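Local coordinates for glycine betaine, L-proline ABC transporter, glycine/betaine/L-proline-binding protein (ProX) (Borrelia burgdorferi, PDB 3TMG) that binds glycine betaine and probably delivers it, as the substrate-binding protein of an ABC transporter, for uptake across the cell membrane, at residues Phe88-Ala93 / His210-Leu215. Sequence-based numbering, arbitrary orientation.
Sequences FVDLGA and HTLVRL
Val89 and Val213 pair through two mutual backbone hydrogen bonds, where strands 88-93 and 210-214 run antiparallel at 148°. Further along, Leu91 N bonds Thr211 O and Thr211 N bonds Gly92 O. One strand thus advances an extra residue, from Leu91 to Gly92, opposite Thr211: a beta bulge. Gly92 has a positive phi, which suits glycine.

Asp90 CG lies anti to the backbone N (chi1 -175°), which carries the carboxylate to the His210 ring edge. OD1 accepts from Gly92 N at 3.1 Å, forming an Asx turn, and from His210 ND1 at 2.8 Å. The histidine bond is nearly straight, lies in the imidazole plane and uses the syn lone pair of OD1, while the carboxylate is turned 75° from the ring. The other oxygen, OD2, bonds Tyr81 OH. One face of the His210 ring lies against the Gly92-Ala93 backbone.

Leu212 spreads its two methyls. CD2 rests 3.5 Å from Asp90 CG, and CD1 sits over the Phe88 ring face, 4.1 Å from its centroid. On the other face of the sheet, Leu91 CD1 meets Val213 CG1 at 3.6 Å, and helix 222-230 covers both side chains.

Strand 207-214 also pairs with strand 67-73, so strand 88-105 is added to its other edge. This is sheet packing away from the pocket, with the His210 side chain about 11 Å from bound trimethyl glycine. NE2 bonds Ser208 OG weakly. ND1 must carry a proton, and the negative charge of Asp90 would probably raise the histidine's pKa. The shared OD1 ties the bulge to the neighbouring strand.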
ATOM      1  N   PHE A  88     -16.434  10.937  -1.043  1.00 27.52           N
ATOM      2  CA  PHE A  88     -16.357   9.515  -1.371  1.00 25.86           C
ATOM      3  C   PHE A  88     -17.045   8.685  -0.289  1.00 25.41           C
ATOM      4  O   PHE A  88     -17.451   9.230   0.757  1.00 25.91           O
ATOM      5  CB  PHE A  88     -14.889   9.069  -1.609  1.00 24.45           C
ATOM      6  CG  PHE A  88     -13.945   9.356  -0.456  1.00 23.77           C
ATOM      7  CD1 PHE A  88     -14.037   8.655   0.744  1.00 23.50           C
ATOM      8  CD2 PHE A  88     -12.923  10.286  -0.600  1.00 24.31           C
ATOM      9  CE1 PHE A  88     -13.170   8.924   1.816  1.00 24.01           C
ATOM     10  CE2 PHE A  88     -12.022  10.543   0.446  1.00 24.70           C
ATOM     11  CZ  PHE A  88     -12.141   9.858   1.666  1.00 23.61           C
ATOM     12  N   VAL A  89     -17.217   7.392  -0.534  1.00 24.08           N
ATOM     13  CA  VAL A  89     -17.815   6.510   0.488  1.00 24.02           C
ATOM     14  C   VAL A  89     -16.752   5.527   0.967  1.00 21.81           C
ATOM     15  O   VAL A  89     -16.162   4.829   0.153  1.00 20.99           O
ATOM     16  CB  VAL A  89     -19.012   5.680  -0.043  1.00 25.18           C
ATOM     17  CG1 VAL A  89     -19.667   4.938   1.114  1.00 25.97           C
ATOM     18  CG2 VAL A  89     -20.051   6.572  -0.711  1.00 27.47           C
ATOM     19  N   ASP A  90     -16.524   5.472   2.275  1.00 20.43           N
ATOM     20  CA  ASP A  90     -15.524   4.572   2.825  1.00 18.73           C
ATOM     21  C   ASP A  90     -16.244   3.278   3.190  1.00 18.40           C
ATOM     22  O   ASP A  90     -17.085   3.287   4.102  1.00 18.64           O
ATOM     23  CB  ASP A  90     -14.922   5.218   4.074  1.00 18.46           C
ATOM     24  CG  ASP A  90     -13.758   4.404   4.682  1.00 17.95           C
ATOM     25  OD1 ASP A  90     -13.644   3.174   4.443  1.00 16.99           O
ATOM     26  OD2 ASP A  90     -12.931   5.030   5.408  1.00 17.94           O
ATOM     27  N   LEU A  91     -15.920   2.174   2.516  1.00 17.26           N
ATOM     28  CA  LEU A  91     -16.708   0.942   2.718  1.00 17.80           C
ATOM     29  C   LEU A  91     -16.224   0.083   3.889  1.00 17.49           C
ATOM     30  O   LEU A  91     -16.902  -0.871   4.275  1.00 18.28           O
ATOM     31  CB  LEU A  91     -16.777   0.107   1.446  1.00 17.55           C
ATOM     32  CG  LEU A  91     -17.330   0.808   0.209  1.00 18.18           C
ATOM     33  CD1 LEU A  91     -17.409  -0.147  -0.987  1.00 18.33           C
ATOM     34  CD2 LEU A  91     -18.681   1.455   0.493  1.00 19.93           C
ATOM     35  N   GLY A  92     -15.076   0.447   4.468  1.00 16.23           N
ATOM     36  CA  GLY A  92     -14.441  -0.364   5.513  1.00 15.22           C
ATOM     37  C   GLY A  92     -13.115  -0.922   5.049  1.00 14.07           C
ATOM     38  O   GLY A  92     -12.627  -0.507   4.000  1.00 13.78           O
ATOM     39  N   ALA A  93     -12.543  -1.875   5.804  1.00 13.44           N
ATOM     40  CA  ALA A  93     -11.174  -2.352   5.558  1.00 12.76           C
ATOM     41  C   ALA A  93     -11.236  -3.502   4.585  1.00 12.85           C
ATOM     42  O   ALA A  93     -12.119  -4.360   4.709  1.00 13.11           O
ATOM     43  CB  ALA A  93     -10.514  -2.831   6.868  1.00 12.27           C
ATOM     44  N   HIS A 210      -8.254   0.544   3.403  1.00 11.87           N
ATOM     45  CA  HIS A 210      -9.683   0.607   3.139  1.00 12.98           C
ATOM     46  C   HIS A 210     -10.013   0.685   1.689  1.00 13.01           C
ATOM     47  O   HIS A 210      -9.145   0.976   0.857  1.00 12.26           O
ATOM     48  CB  HIS A 210     -10.332   1.804   3.882  1.00 14.31           C
ATOM     49  CG  HIS A 210     -10.539   1.553   5.365  1.00 15.03           C
ATOM     50  ND1 HIS A 210     -11.656   1.975   6.035  1.00 16.29           N
ATOM     51  CD2 HIS A 210      -9.724   0.967   6.302  1.00 14.60           C
ATOM     52  CE1 HIS A 210     -11.563   1.638   7.330  1.00 16.61           C
ATOM     53  NE2 HIS A 210     -10.398   0.992   7.505  1.00 15.98           N
ATOM     54  N   THR A 211     -11.275   0.377   1.392  1.00 13.66           N
ATOM     55  CA  THR A 211     -11.794   0.427   0.040  1.00 14.21           C
ATOM     56  C   THR A 211     -12.720   1.656   0.018  1.00 15.07           C
ATOM     57  O   THR A 211     -13.624   1.781   0.852  1.00 15.53           O
ATOM     58  CB  THR A 211     -12.623  -0.845  -0.279  1.00 14.77           C
ATOM     59  OG1 THR A 211     -11.742  -1.987  -0.307  1.00 14.40           O
ATOM     60  CG2 THR A 211     -13.295  -0.707  -1.671  1.00 15.49           C
ATOM     61  N   LEU A 212     -12.449   2.583  -0.891  1.00 15.12           N
ATOM     62  CA  LEU A 212     -13.314   3.744  -1.054  1.00 15.97           C
ATOM     63  C   LEU A 212     -13.928   3.716  -2.438  1.00 16.51           C
ATOM     64  O   LEU A 212     -13.262   3.329  -3.409  1.00 16.33           O
ATOM     65  CB  LEU A 212     -12.543   5.050  -0.878  1.00 16.16           C
ATOM     66  CG  LEU A 212     -11.489   5.092   0.224  1.00 16.06           C
ATOM     67  CD1 LEU A 212     -10.650   6.361   0.121  1.00 16.28           C
ATOM     68  CD2 LEU A 212     -12.074   4.956   1.634  1.00 16.26           C
ATOM     69  N   VAL A 213     -15.185   4.163  -2.553  1.00 17.59           N
ATOM     70  CA  VAL A 213     -15.849   4.207  -3.861  1.00 18.31           C
ATOM     71  C   VAL A 213     -16.460   5.601  -4.051  1.00 19.59           C
ATOM     72  O   VAL A 213     -16.669   6.344  -3.100  1.00 19.12           O
ATOM     73  CB  VAL A 213     -16.937   3.104  -4.031  1.00 18.89           C
ATOM     74  CG1 VAL A 213     -16.345   1.712  -3.941  1.00 17.78           C
ATOM     75  CG2 VAL A 213     -18.063   3.271  -3.007  1.00 19.67           C
ATOM     76  N   ARG A 214     -16.704   5.962  -5.295  1.00 20.75           N
ATOM     77  CA  ARG A 214     -17.285   7.274  -5.600  1.00 22.75           C
ATOM     78  C   ARG A 214     -18.722   7.365  -5.068  1.00 24.65           C
ATOM     79  O   ARG A 214     -19.389   6.353  -4.962  1.00 24.46           O
ATOM     80  CB  ARG A 214     -17.252   7.553  -7.103  1.00 23.13           C
ATOM     81  CG  ARG A 214     -17.948   6.533  -7.986  1.00 23.55           C
ATOM     82  CD  ARG A 214     -18.004   7.006  -9.434  1.00 24.26           C
ATOM     83  NE  ARG A 214     -18.823   6.128 -10.265  1.00 24.73           N
ATOM     84  CZ  ARG A 214     -20.148   6.218 -10.408  1.00 26.25           C
ATOM     85  NH1 ARG A 214     -20.835   7.170  -9.782  1.00 26.80           N
ATOM     86  NH2 ARG A 214     -20.779   5.361 -11.221  1.00 26.90           N
ATOM     87  N   LEU A 215     -19.178   8.588  -4.785  1.00 26.91           N
ATOM     88  CA  LEU A 215     -20.554   8.882  -4.370  1.00 30.05           C
ATOM     89  C   LEU A 215     -21.698   8.125  -5.086  1.00 31.96           C
ATOM     90  O   LEU A 215     -22.621   7.640  -4.434  1.00 36.18           O
ATOM     91  CB  LEU A 215     -20.824  10.408  -4.433  1.00 31.41           C
ATOM     92  CG  LEU A 215     -20.087  11.287  -3.409  1.00 31.48           C
ATOM     93  CD1 LEU A 215     -20.536  12.738  -3.462  1.00 32.70           C
ATOM     94  CD2 LEU A 215     -20.216  10.736  -1.993  1.00 30.87           C
TER